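Local coordinates for maltose-binding protein MalE1 (Thermotoga maritima, PDB 6DTU) that binds maltotetraose in its glycan pocket and, as a periplasmic solute-binding protein, probably serves carbohydrate transport across the membrane, at residues A[157-160]-A[161-165]. Sequence-based numbering, arbitrary orientation.
With GLC (alpha-D-glucopyranose), chain C.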
loop_
_atom_site.group_PDB
_atom_site.type_symbol
_atom_site.label_atom_id
_atom_site.label_comp_id
_atom_site.label_asym_id
_atom_site.label_seq_id
_atom_site.Cartn_x
_atom_site.Cartn_y
_atom_site.Cartn_z
ATOM N N TYR A 157 7.584 1.590 3.825
ATOM C CA TYR A 157 7.465 1.081 5.188
ATOM C C TYR A 157 8.159 1.948 6.235
ATOM O O TYR A 157 7.819 1.856 7.425
ATOM C CB TYR A 157 7.973 -0.370 5.248
ATOM C CG TYR A 157 7.081 -1.265 4.432
ATOM C CD1 TYR A 157 5.975 -1.879 5.011
ATOM C CD2 TYR A 157 7.300 -1.456 3.070
ATOM C CE1 TYR A 157 5.107 -2.651 4.252
ATOM C CE2 TYR A 157 6.457 -2.231 2.325
ATOM C CZ TYR A 157 5.370 -2.836 2.922
ATOM O OH TYR A 157 4.513 -3.594 2.189
ATOM N N ILE A 158 9.124 2.781 5.833
ATOM C CA ILE A 158 9.786 3.703 6.751
ATOM C C ILE A 158 9.093 5.062 6.764
ATOM O O ILE A 158 9.317 5.865 7.682
ATOM C CB ILE A 158 11.264 3.815 6.341
ATOM C CG1 ILE A 158 11.907 2.423 6.263
ATOM C CG2 ILE A 158 12.076 4.697 7.306
ATOM C CD1 ILE A 158 11.751 1.610 7.522
ATOM N N ALA A 159 8.240 5.336 5.782
ATOM C CA ALA A 159 7.483 6.583 5.771
ATOM C C ALA A 159 6.801 6.940 7.087
ATOM O O ALA A 159 6.780 8.137 7.417
ATOM C CB ALA A 159 6.474 6.589 4.611
ATOM N N PRO A 160 6.205 6.016 7.860
ATOM C CA PRO A 160 5.577 6.454 9.113
ATOM C C PRO A 160 6.545 7.191 10.027
ATOM O O PRO A 160 6.121 8.137 10.708
ATOM C CB PRO A 160 5.066 5.152 9.749
ATOM C CG PRO A 160 4.915 4.200 8.611
ATOM C CD PRO A 160 6.019 4.565 7.651
ATOM N N PHE A 161 7.833 6.819 10.024
ATOM C CA PHE A 161 8.821 7.518 10.854
ATOM C C PHE A 161 9.171 8.872 10.259
ATOM O O PHE A 161 9.278 9.878 10.974
ATOM C CB PHE A 161 10.120 6.715 10.956
ATOM C CG PHE A 161 9.994 5.365 11.611
ATOM C CD1 PHE A 161 8.911 5.024 12.410
ATOM C CD2 PHE A 161 10.995 4.427 11.417
ATOM C CE1 PHE A 161 8.837 3.778 12.992
ATOM C CE2 PHE A 161 10.925 3.181 11.999
ATOM C CZ PHE A 161 9.848 2.844 12.783
ATOM N N ILE A 162 9.401 8.892 8.948
ATOM C CA ILE A 162 9.751 10.116 8.236
ATOM C C ILE A 162 8.654 11.164 8.403
ATOM O O ILE A 162 8.923 12.327 8.729
ATOM C CB ILE A 162 10.012 9.767 6.757
ATOM C CG1 ILE A 162 11.297 8.939 6.645
ATOM C CG2 ILE A 162 10.001 11.024 5.856
ATOM C CD1 ILE A 162 11.492 8.304 5.303
ATOM N N PHE A 163 7.398 10.773 8.147
ATOM C CA PHE A 163 6.305 11.727 8.244
ATOM C C PHE A 163 5.975 12.072 9.685
ATOM O O PHE A 163 5.596 13.214 9.973
ATOM C CB PHE A 163 5.065 11.184 7.536
ATOM C CG PHE A 163 5.267 10.910 6.057
ATOM C CD1 PHE A 163 6.215 11.595 5.315
ATOM C CD2 PHE A 163 4.491 9.962 5.419
ATOM C CE1 PHE A 163 6.386 11.326 3.969
ATOM C CE2 PHE A 163 4.637 9.702 4.091
ATOM C CZ PHE A 163 5.596 10.383 3.351
ATOM N N GLY A 164 6.114 11.121 10.601
ATOM C CA GLY A 164 5.805 11.417 11.990
ATOM C C GLY A 164 6.627 12.572 12.530
ATOM O O GLY A 164 6.124 13.409 13.285
ATOM N N TYR A 165 7.883 12.671 12.112
ATOM C CA TYR A 165 8.737 13.739 12.608
ATOM C C TYR A 165 8.660 15.013 11.767
ATOM O O TYR A 165 9.327 15.996 12.101
ATOM C CB TYR A 165 10.187 13.249 12.723
ATOM C CG TYR A 165 10.496 12.470 13.985
ATOM C CD1 TYR A 165 10.419 13.080 15.231
ATOM C CD2 TYR A 165 10.892 11.140 13.933
ATOM C CE1 TYR A 165 10.710 12.386 16.392
ATOM C CE2 TYR A 165 11.189 10.431 15.093
ATOM C CZ TYR A 165 11.093 11.066 16.319
ATOM O OH TYR A 165 11.371 10.395 17.490
HETATM C C1 GLC C . 1.479 -2.676 -0.455
HETATM C C2 GLC C . 0.740 -1.409 -0.685
HETATM C C3 GLC C . 1.274 -0.687 -1.836
HETATM C C4 GLC C . 2.748 -0.382 -1.660
HETATM C C5 GLC C . 3.572 -1.673 -1.372
HETATM C C6 GLC C . 4.914 -1.395 -0.950
HETATM O O2 GLC C . -0.636 -1.771 -1.004
HETATM O O3 GLC C . 0.606 0.621 -1.981
HETATM O O4 GLC C . 3.295 0.176 -2.905
HETATM O O5 GLC C . 2.887 -2.362 -0.198
HETATM O O6 GLC C . 5.665 -2.596 -1.017
#
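Phe163 lies one helical turn beyond Ala159 and meets it through both backbone and ring. Its N-H points at Ala159 O over 2.8 Å. That bond is almost straight (177°), and the donor sits nearly in line with the carbonyl. Followed outward, the side chain starts with CB near Ala159 O; CG then comes within 3.4 Å of Ala159 O. With CG anti to its own carbonyl carbon (chi1 -60°), the ring is carried back along the helix. CD2 lies near both Ala159 O and Ala159 CB, and CE2 reaches the methyl, 3.7 Å from Ala159 CB. CZ skirts the same methyl more loosely, while Phe260 packs edge-to-face with this ring from elsewhere in the fold.

One turn of helix 155-164 is kinked at Pro160, whose nitrogen has no hydrogen to give to the preceding turn. Just before it, Ile158 O accepts twice. Phe161 N gives the shorter bond to Ile158 O, 2.9 Å, bent to 135° and well above the carbonyl plane. Ile162 N is farther from Ile158 O, at 3.3 Å, but its bond is straighter and in that plane. Ile158 CG2 adds a loose apolar contact with Ile162 CD1 (4.2 Å), and helix 187-201 covers both isoleucines. At the sugar-facing end, Tyr157 OH lies 3.1 Å from the glucose O5, with the glucose O6 at the ring's edge. The chemistry therefore divides along the helix: a phenol reaches the glycan pocket, while behind it peptide N-H groups satisfy the carbonyls amid buried hydrocarbon, one of them (Ile158 O) taking two hydrogen bonds.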